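Local atomic coordinates of nuclease (Salmonella phage SETP3, PDB entry 4QBN), a protein that probably acts as a magnesium-dependent nuclease of the VRR-NUC family, hydrolysing ester bonds in nucleic acid. Residues V38-P41 with I45-V48; F47-K52 with R64-F69; N75-G80 with D86-H91. All blocks are in the same frame, centred on the assembly; numbering follows the deposited sequence.

Contact 1 (V38-P41 with I45-V48); sequences VILP and IWFV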
# COMPACT_ATOMS: atom_id res chain seq x y z
N VAL A 38 -2.63 -1.54 -6.04
CA VAL A 38 -2.93 -1.05 -7.37
C VAL A 38 -2.98 0.45 -7.21
O VAL A 38 -3.78 0.98 -6.43
CB VAL A 38 -4.30 -1.55 -7.89
CG1 VAL A 38 -4.55 -1.08 -9.30
CG2 VAL A 38 -4.31 -3.11 -7.88
N ILE A 39 -2.12 1.14 -7.95
CA ILE A 39 -2.12 2.63 -7.89
C ILE A 39 -2.64 3.11 -9.23
O ILE A 39 -1.95 2.91 -10.23
CB ILE A 39 -0.69 3.21 -7.71
CG1 ILE A 39 0.13 2.53 -6.59
CG2 ILE A 39 -0.77 4.78 -7.53
CD1 ILE A 39 -0.26 2.89 -5.28
N LEU A 40 -3.85 3.69 -9.27
CA LEU A 40 -4.51 4.10 -10.51
C LEU A 40 -4.39 5.63 -10.60
O LEU A 40 -4.08 6.28 -9.61
CB LEU A 40 -5.97 3.66 -10.50
CG LEU A 40 -6.11 2.13 -10.60
CD1 LEU A 40 -7.51 1.72 -10.11
CD2 LEU A 40 -5.98 1.83 -12.06
N PRO A 41 -4.53 6.18 -11.81
CA PRO A 41 -4.43 7.61 -12.03
C PRO A 41 -5.34 8.42 -11.09
O PRO A 41 -6.41 7.97 -10.67
CB PRO A 41 -4.83 7.76 -13.48
CG PRO A 41 -4.29 6.48 -14.15
CD PRO A 41 -4.58 5.43 -13.08
N ILE A 45 -6.23 4.49 -4.84
CA ILE A 45 -5.38 3.39 -4.37
C ILE A 45 -6.31 2.21 -4.04
O ILE A 45 -7.23 2.40 -3.25
CB ILE A 45 -4.71 3.78 -3.05
CG1 ILE A 45 -3.94 5.11 -3.15
CG2 ILE A 45 -3.75 2.67 -2.58
CD1 ILE A 45 -2.82 5.05 -4.14
N TRP A 46 -6.06 1.05 -4.62
CA TRP A 46 -6.92 -0.14 -4.32
C TRP A 46 -6.02 -1.21 -3.78
O TRP A 46 -4.89 -1.38 -4.26
CB TRP A 46 -7.58 -0.69 -5.59
CG TRP A 46 -8.76 0.13 -6.14
CD1 TRP A 46 -9.22 1.33 -5.69
CD2 TRP A 46 -9.54 -0.21 -7.27
NE1 TRP A 46 -10.33 1.75 -6.45
CE2 TRP A 46 -10.54 0.80 -7.43
CE3 TRP A 46 -9.53 -1.33 -8.15
CZ2 TRP A 46 -11.54 0.75 -8.42
CZ3 TRP A 46 -10.55 -1.38 -9.16
CH2 TRP A 46 -11.52 -0.35 -9.28
N PHE A 47 -6.55 -1.96 -2.84
CA PHE A 47 -5.85 -3.14 -2.35
C PHE A 47 -6.72 -4.29 -2.79
O PHE A 47 -7.90 -4.30 -2.50
CB PHE A 47 -5.79 -3.08 -0.82
CG PHE A 47 -4.95 -1.91 -0.34
CD1 PHE A 47 -3.56 -2.07 -0.24
CD2 PHE A 47 -5.53 -0.71 -0.02
CE1 PHE A 47 -2.77 -1.00 0.17
CE2 PHE A 47 -4.76 0.39 0.39
CZ PHE A 47 -3.35 0.22 0.49
N VAL A 48 -6.14 -5.24 -3.48
CA VAL A 48 -6.97 -6.30 -4.07
C VAL A 48 -6.49 -7.69 -3.64
O VAL A 48 -5.32 -8.03 -3.80
CB VAL A 48 -6.95 -6.21 -5.62
CG1 VAL A 48 -7.77 -7.39 -6.22
CG2 VAL A 48 -7.58 -4.88 -6.02
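V38 and W46 face each other as a hydrogen-bonded antiparallel pair, each giving its N-H to the other's carbonyl. V38 N reaches W46 O at 2.9 Å with a moderately bent bond. The return bond from W46 N to V38 O is almost straight, 174° at the hydrogen. One step along, I39 and I45 form a non-hydrogen-bonded pair, and I45 CA leans on V38 O at 3.6 Å as a CH···O contact.

From its CB outward, W46 meets V38 first and L40 next. The CB rests against V38 CB at 4.1 Å. Beyond that, CG sits beside the backbone N and anti to the carbonyl carbon (chi1 -75°), which tilts the indole toward L40. There L40 CD1 comes down over the six-membered ring, 4.1 Å from its centroid and 13° off the normal, with CD2, CE2 and CE3 all beneath the methyl. The far corner of the ring, CZ3, continues to L88 of helix 82-92. On the same face of the sheet as W46, V38 CG2 touches V48 CG2 at 4.2 Å.

On the opposite face of the sheet I39 and I45 run side by side in the same direction and meet through their CD1 methyls, 3.5 Å apart. R72 and A74 of the second subunit pack on these two isoleucines, so this face looks toward the dimer partner.

The whole is a short beta hairpin, strands 36-40 and 44-50, forming the centre of the mixed sheet expected of the PD-(D/E)XK nuclease fold, to which VRR-NUC domains belong.

Contact 2 (F47-K52 with R64-F69); sequences FVEVKK and REHERF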
# COMPACT_ATOMS: atom_id res chain seq x y z
N PHE A 47 -6.55 -1.96 -2.84
CA PHE A 47 -5.85 -3.14 -2.35
C PHE A 47 -6.72 -4.29 -2.79
O PHE A 47 -7.90 -4.30 -2.50
CB PHE A 47 -5.79 -3.08 -0.82
CG PHE A 47 -4.95 -1.91 -0.34
CD1 PHE A 47 -3.56 -2.07 -0.24
CD2 PHE A 47 -5.53 -0.71 -0.02
CE1 PHE A 47 -2.77 -1.00 0.17
CE2 PHE A 47 -4.76 0.39 0.39
CZ PHE A 47 -3.35 0.22 0.49
N VAL A 48 -6.14 -5.24 -3.48
CA VAL A 48 -6.97 -6.30 -4.07
C VAL A 48 -6.49 -7.69 -3.64
O VAL A 48 -5.32 -8.03 -3.80
CB VAL A 48 -6.95 -6.21 -5.62
CG1 VAL A 48 -7.77 -7.39 -6.22
CG2 VAL A 48 -7.58 -4.88 -6.02
N GLU A 49 -7.41 -8.51 -3.10
CA GLU A 49 -7.04 -9.84 -2.67
C GLU A 49 -7.55 -10.78 -3.75
O GLU A 49 -8.66 -10.60 -4.19
CB GLU A 49 -7.74 -10.14 -1.34
CG GLU A 49 -7.45 -11.57 -0.87
CD GLU A 49 -6.05 -11.74 -0.17
OE1 GLU A 49 -5.31 -10.73 -0.04
OE2 GLU A 49 -5.69 -12.89 0.20
N VAL A 50 -6.76 -11.74 -4.21
CA VAL A 50 -7.21 -12.60 -5.28
C VAL A 50 -7.36 -14.03 -4.82
O VAL A 50 -6.44 -14.57 -4.18
CB VAL A 50 -6.23 -12.54 -6.47
CG1 VAL A 50 -6.73 -13.47 -7.57
CG2 VAL A 50 -6.07 -11.12 -6.94
N LYS A 51 -8.50 -14.66 -5.11
CA LYS A 51 -8.75 -16.04 -4.71
C LYS A 51 -8.96 -16.94 -5.92
O LYS A 51 -9.15 -16.48 -7.04
CB LYS A 51 -9.98 -16.13 -3.81
CG LYS A 51 -9.89 -15.25 -2.53
CD LYS A 51 -8.58 -15.49 -1.74
CE LYS A 51 -8.76 -16.77 -0.98
NZ LYS A 51 -7.71 -17.17 0.03
N LYS A 52 -8.97 -18.25 -5.68
CA LYS A 52 -9.01 -19.21 -6.77
C LYS A 52 -10.37 -19.37 -7.44
O LYS A 52 -10.48 -19.87 -8.58
CB LYS A 52 -8.51 -20.58 -6.27
CG LYS A 52 -9.47 -21.24 -5.32
CD LYS A 52 -8.84 -22.45 -4.65
CE LYS A 52 -9.78 -22.98 -3.57
NZ LYS A 52 -11.03 -23.58 -4.13
N ARG A 64 -9.81 -9.84 9.04
CA ARG A 64 -9.70 -8.81 10.08
C ARG A 64 -8.84 -7.71 9.55
O ARG A 64 -9.16 -6.53 9.77
CB ARG A 64 -9.15 -9.33 11.45
CG ARG A 64 -7.83 -10.09 11.44
CD ARG A 64 -7.34 -10.49 12.91
NE ARG A 64 -6.08 -11.27 12.92
CZ ARG A 64 -5.01 -11.01 13.67
NH1 ARG A 64 -4.99 -10.01 14.52
NH2 ARG A 64 -3.95 -11.77 13.56
N GLU A 65 -7.78 -8.06 8.81
CA GLU A 65 -6.93 -7.00 8.21
C GLU A 65 -7.73 -6.14 7.19
O GLU A 65 -7.68 -4.89 7.20
CB GLU A 65 -5.71 -7.64 7.53
CG GLU A 65 -4.70 -6.59 6.98
CD GLU A 65 -3.83 -5.94 8.09
OE1 GLU A 65 -4.08 -6.19 9.30
OE2 GLU A 65 -2.83 -5.23 7.74
N HIS A 66 -8.56 -6.78 6.37
CA HIS A 66 -9.39 -5.97 5.42
C HIS A 66 -10.28 -5.04 6.19
O HIS A 66 -10.52 -3.89 5.80
CB HIS A 66 -10.29 -6.89 4.56
CG HIS A 66 -9.52 -7.83 3.71
ND1 HIS A 66 -10.13 -8.85 3.01
CD2 HIS A 66 -8.20 -7.91 3.44
CE1 HIS A 66 -9.21 -9.54 2.35
NE2 HIS A 66 -8.03 -8.98 2.59
N GLU A 67 -10.82 -5.52 7.30
CA GLU A 67 -11.73 -4.61 8.02
C GLU A 67 -10.98 -3.46 8.71
O GLU A 67 -11.55 -2.40 8.84
CB GLU A 67 -12.68 -5.33 8.95
CG GLU A 67 -13.95 -5.93 8.20
CD GLU A 67 -14.93 -4.91 7.54
OE1 GLU A 67 -15.94 -4.54 8.15
OE2 GLU A 67 -14.77 -4.53 6.38
N ARG A 68 -9.76 -3.67 9.21
CA ARG A 68 -8.94 -2.57 9.76
C ARG A 68 -8.71 -1.50 8.71
O ARG A 68 -8.71 -0.27 9.02
CB ARG A 68 -7.56 -3.08 10.24
CG ARG A 68 -7.60 -4.08 11.39
CD ARG A 68 -6.14 -4.37 11.88
NE ARG A 68 -6.13 -5.37 12.95
CZ ARG A 68 -5.78 -6.65 12.77
NH1 ARG A 68 -5.39 -7.12 11.57
NH2 ARG A 68 -5.83 -7.47 13.80
N PHE A 69 -8.48 -1.94 7.48
CA PHE A 69 -8.29 -1.01 6.37
C PHE A 69 -9.61 -0.27 6.07
O PHE A 69 -9.62 0.97 5.91
CB PHE A 69 -7.87 -1.76 5.08
CG PHE A 69 -6.36 -1.99 4.95
CD1 PHE A 69 -5.61 -2.48 6.01
CD2 PHE A 69 -5.74 -1.78 3.71
CE1 PHE A 69 -4.22 -2.72 5.83
CE2 PHE A 69 -4.39 -2.01 3.55
CZ PHE A 69 -3.63 -2.49 4.62
O HOH W 1 -5.29 -10.06 2.66
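The backbones around the F47-F69 and E49-H66 pairs stay well apart: the nearest CA atoms, those of F47 and H66, are separated by 9.0 Å, a spacing that leaves the meeting of strand and helix to side chains. F47 and E49, alternate residues of the strand, point to the same side; H66 and F69, one turn apart, answer from the helix.

F69 drives its edge into the face of F47, a T-shaped pair with centroids 5.0 Å apart and planes at 88°. F69 CE2 stands over the middle of the F47 ring, so it is nearly equidistant from the six ring carbons; F47 CD1, for instance, is 3.9 Å away.

E49 and H66 cross at about a right angle. The imidazole CE1 touches E49 CB at 4.0 Å, while the carboxylate plane is turned 57° from the ring. E49 OE1 and H66 NE2 are linked through a water rather than directly: the water donates to E49 OE1 at 2.8 Å and lies 2.9 Å from H66 NE2. The same OE1 also accepts the N-H of D35, so two donors grip it. P34-D35 together with E49-V50-K51 matches the PD-(D/E)XK signature, so this is probably the active site; a sulfate, probably from the crystallisation liquor, lies about 5 Å from the E49 side chain and may mark a pocket for phosphate.

Helix 60-71 lies in the connection between the parallel strands 44-50 and 75-79, a beta-alpha-beta unit, with V76 of the latter strand against H66 and F69. L37 and L21 of the second subunit pack on F47 and F69, and E65 makes a salt bridge to R23 of that subunit.

Contact 3 (N75-G80 with D86-H91); sequences NVFVVG and DKLIEH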
# COMPACT_ATOMS: atom_id res chain seq x y z
N ASN A 75 -9.83 1.33 0.21
CA ASN A 75 -10.55 0.50 -0.78
C ASN A 75 -9.94 -0.88 -0.78
O ASN A 75 -8.79 -1.02 -1.15
CB ASN A 75 -10.35 1.09 -2.20
CG ASN A 75 -10.97 2.47 -2.34
OD1 ASN A 75 -12.12 2.63 -1.97
ND2 ASN A 75 -10.21 3.49 -2.83
N VAL A 76 -10.69 -1.91 -0.36
CA VAL A 76 -10.11 -3.25 -0.34
C VAL A 76 -11.13 -4.15 -1.00
O VAL A 76 -12.29 -4.17 -0.59
CB VAL A 76 -9.92 -3.73 1.10
CG1 VAL A 76 -9.38 -5.13 1.08
CG2 VAL A 76 -8.98 -2.75 1.87
N PHE A 77 -10.70 -4.91 -1.99
CA PHE A 77 -11.66 -5.71 -2.79
C PHE A 77 -11.17 -7.10 -2.87
O PHE A 77 -9.99 -7.31 -2.84
CB PHE A 77 -11.74 -5.15 -4.21
CG PHE A 77 -12.20 -3.73 -4.23
CD1 PHE A 77 -13.50 -3.40 -3.84
CD2 PHE A 77 -11.32 -2.71 -4.60
CE1 PHE A 77 -13.94 -2.07 -3.82
CE2 PHE A 77 -11.77 -1.39 -4.61
CZ PHE A 77 -13.07 -1.08 -4.22
N VAL A 78 -12.09 -8.07 -2.98
CA VAL A 78 -11.68 -9.48 -3.13
C VAL A 78 -12.25 -9.99 -4.44
O VAL A 78 -13.43 -9.75 -4.73
CB VAL A 78 -12.28 -10.35 -2.01
CG1 VAL A 78 -11.81 -11.80 -2.20
CG2 VAL A 78 -11.84 -9.78 -0.62
N VAL A 79 -11.42 -10.62 -5.27
CA VAL A 79 -11.93 -11.12 -6.55
C VAL A 79 -11.49 -12.55 -6.72
O VAL A 79 -10.45 -12.94 -6.26
CB VAL A 79 -11.46 -10.28 -7.75
CG1 VAL A 79 -12.03 -8.82 -7.67
CG2 VAL A 79 -9.95 -10.29 -7.84
N GLY A 80 -12.31 -13.35 -7.37
CA GLY A 80 -11.93 -14.75 -7.48
C GLY A 80 -12.26 -15.33 -8.81
O GLY A 80 -12.32 -16.56 -8.98
N ASP A 86 -13.78 -7.96 -13.87
CA ASP A 86 -14.53 -7.09 -14.80
C ASP A 86 -15.61 -6.26 -14.08
O ASP A 86 -15.73 -5.04 -14.33
CB ASP A 86 -15.16 -7.92 -15.91
CG ASP A 86 -14.13 -8.58 -16.83
OD1 ASP A 86 -13.01 -8.02 -17.02
OD2 ASP A 86 -14.44 -9.67 -17.37
N LYS A 87 -16.35 -6.88 -13.15
CA LYS A 87 -17.40 -6.16 -12.39
C LYS A 87 -16.84 -5.15 -11.46
O LYS A 87 -17.44 -4.12 -11.23
CB LYS A 87 -18.28 -7.09 -11.58
CG LYS A 87 -19.20 -7.85 -12.40
CD LYS A 87 -19.98 -8.76 -11.50
CE LYS A 87 -20.91 -9.61 -12.30
NZ LYS A 87 -21.75 -10.49 -11.44
N LEU A 88 -15.70 -5.47 -10.85
CA LEU A 88 -15.05 -4.50 -9.96
C LEU A 88 -14.70 -3.22 -10.74
O LEU A 88 -14.96 -2.08 -10.30
CB LEU A 88 -13.80 -5.13 -9.33
CG LEU A 88 -12.86 -4.17 -8.61
CD1 LEU A 88 -13.61 -3.57 -7.40
CD2 LEU A 88 -11.56 -4.96 -8.21
N ILE A 89 -14.09 -3.38 -11.91
CA ILE A 89 -13.75 -2.20 -12.67
C ILE A 89 -14.99 -1.44 -13.13
O ILE A 89 -15.04 -0.20 -13.04
CB ILE A 89 -12.80 -2.60 -13.84
CG1 ILE A 89 -11.47 -3.07 -13.21
CG2 ILE A 89 -12.62 -1.47 -14.80
CD1 ILE A 89 -10.56 -3.78 -14.27
N GLU A 90 -15.99 -2.16 -13.60
CA GLU A 90 -17.20 -1.53 -14.09
C GLU A 90 -17.90 -0.72 -13.02
O GLU A 90 -18.42 0.37 -13.26
CB GLU A 90 -18.18 -2.58 -14.64
CG GLU A 90 -19.44 -1.95 -15.23
CD GLU A 90 -20.43 -2.97 -15.75
OE1 GLU A 90 -20.26 -4.17 -15.44
OE2 GLU A 90 -21.37 -2.56 -16.49
N HIS A 91 -17.92 -1.26 -11.82
CA HIS A 91 -18.73 -0.66 -10.76
C HIS A 91 -18.03 0.37 -9.87
O HIS A 91 -18.67 1.23 -9.27
CB HIS A 91 -19.28 -1.78 -9.87
CG HIS A 91 -20.41 -2.52 -10.51
ND1 HIS A 91 -20.89 -3.71 -10.01
CD2 HIS A 91 -21.15 -2.24 -11.61
CE1 HIS A 91 -21.89 -4.13 -10.78
NE2 HIS A 91 -22.07 -3.24 -11.74
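L88 sets its CD1 methyl over the face of the F77 ring, a CH-pi contact with the carbon 3.5 Å from the centroid and 14° off the normal. The methyl leans toward the root of the ring: it is 3.5 Å from F77 CG but 4.1 Å from F77 CZ. All six ring carbons lie within 4.1 Å of L88 CD1.

The other branch of the leucine does a different job. L88 CD2 meets V79 CG1 at 3.9 Å and F77 CB at 4.0 Å, filling the step between two strand residues that point the same way. With CG anti to the backbone N (chi1 168°), the leucine stretches away from its helix toward the strand, and the fork at CG spreads one methyl over the aromatic ring and the other to the valine. The two backbones stay well apart, their nearest CA atoms, those of F77 and L88, being 8.0 Å from each other.

Neighbours complete the apolar layer. W46 meets the F77 ring in an edge-to-face pair and also touches L88, while Y92 adds a third aromatic ring beside F77. Helix 82-92 in turn lies against helix 3-17, with D86 in a salt bridge to R14 and hydrogen-bonded to Y10.

F77 and V79 thus look to helix 82-92, whereas V76, on the reverse side of the strand, looks to helix 60-71. Helices on both faces of a central mixed sheet give the alpha/beta/alpha layering characteristic of PD-(D/E)XK nucleases.

Overall arrangement
All three contacts are buried and meet on one sheet. Strand 44-50 serves contacts 1 and 2 directly and is bonded through its backbone to strand 75-79 of contact 3. Contact 1 is the only one with backbone hydrogen bonds between its segments; contacts 2 and 3 each hold a helix to a strand through side chains, from opposite faces of the sheet. Their chemistry differs accordingly: contact 2 mixes an aromatic pair with a water-bridged polar end near the presumed active site, whereas contact 3 is wholly apolar and shares W46 packing with contact 1. The second subunit reaches contacts 1 and 2 but not contact 3.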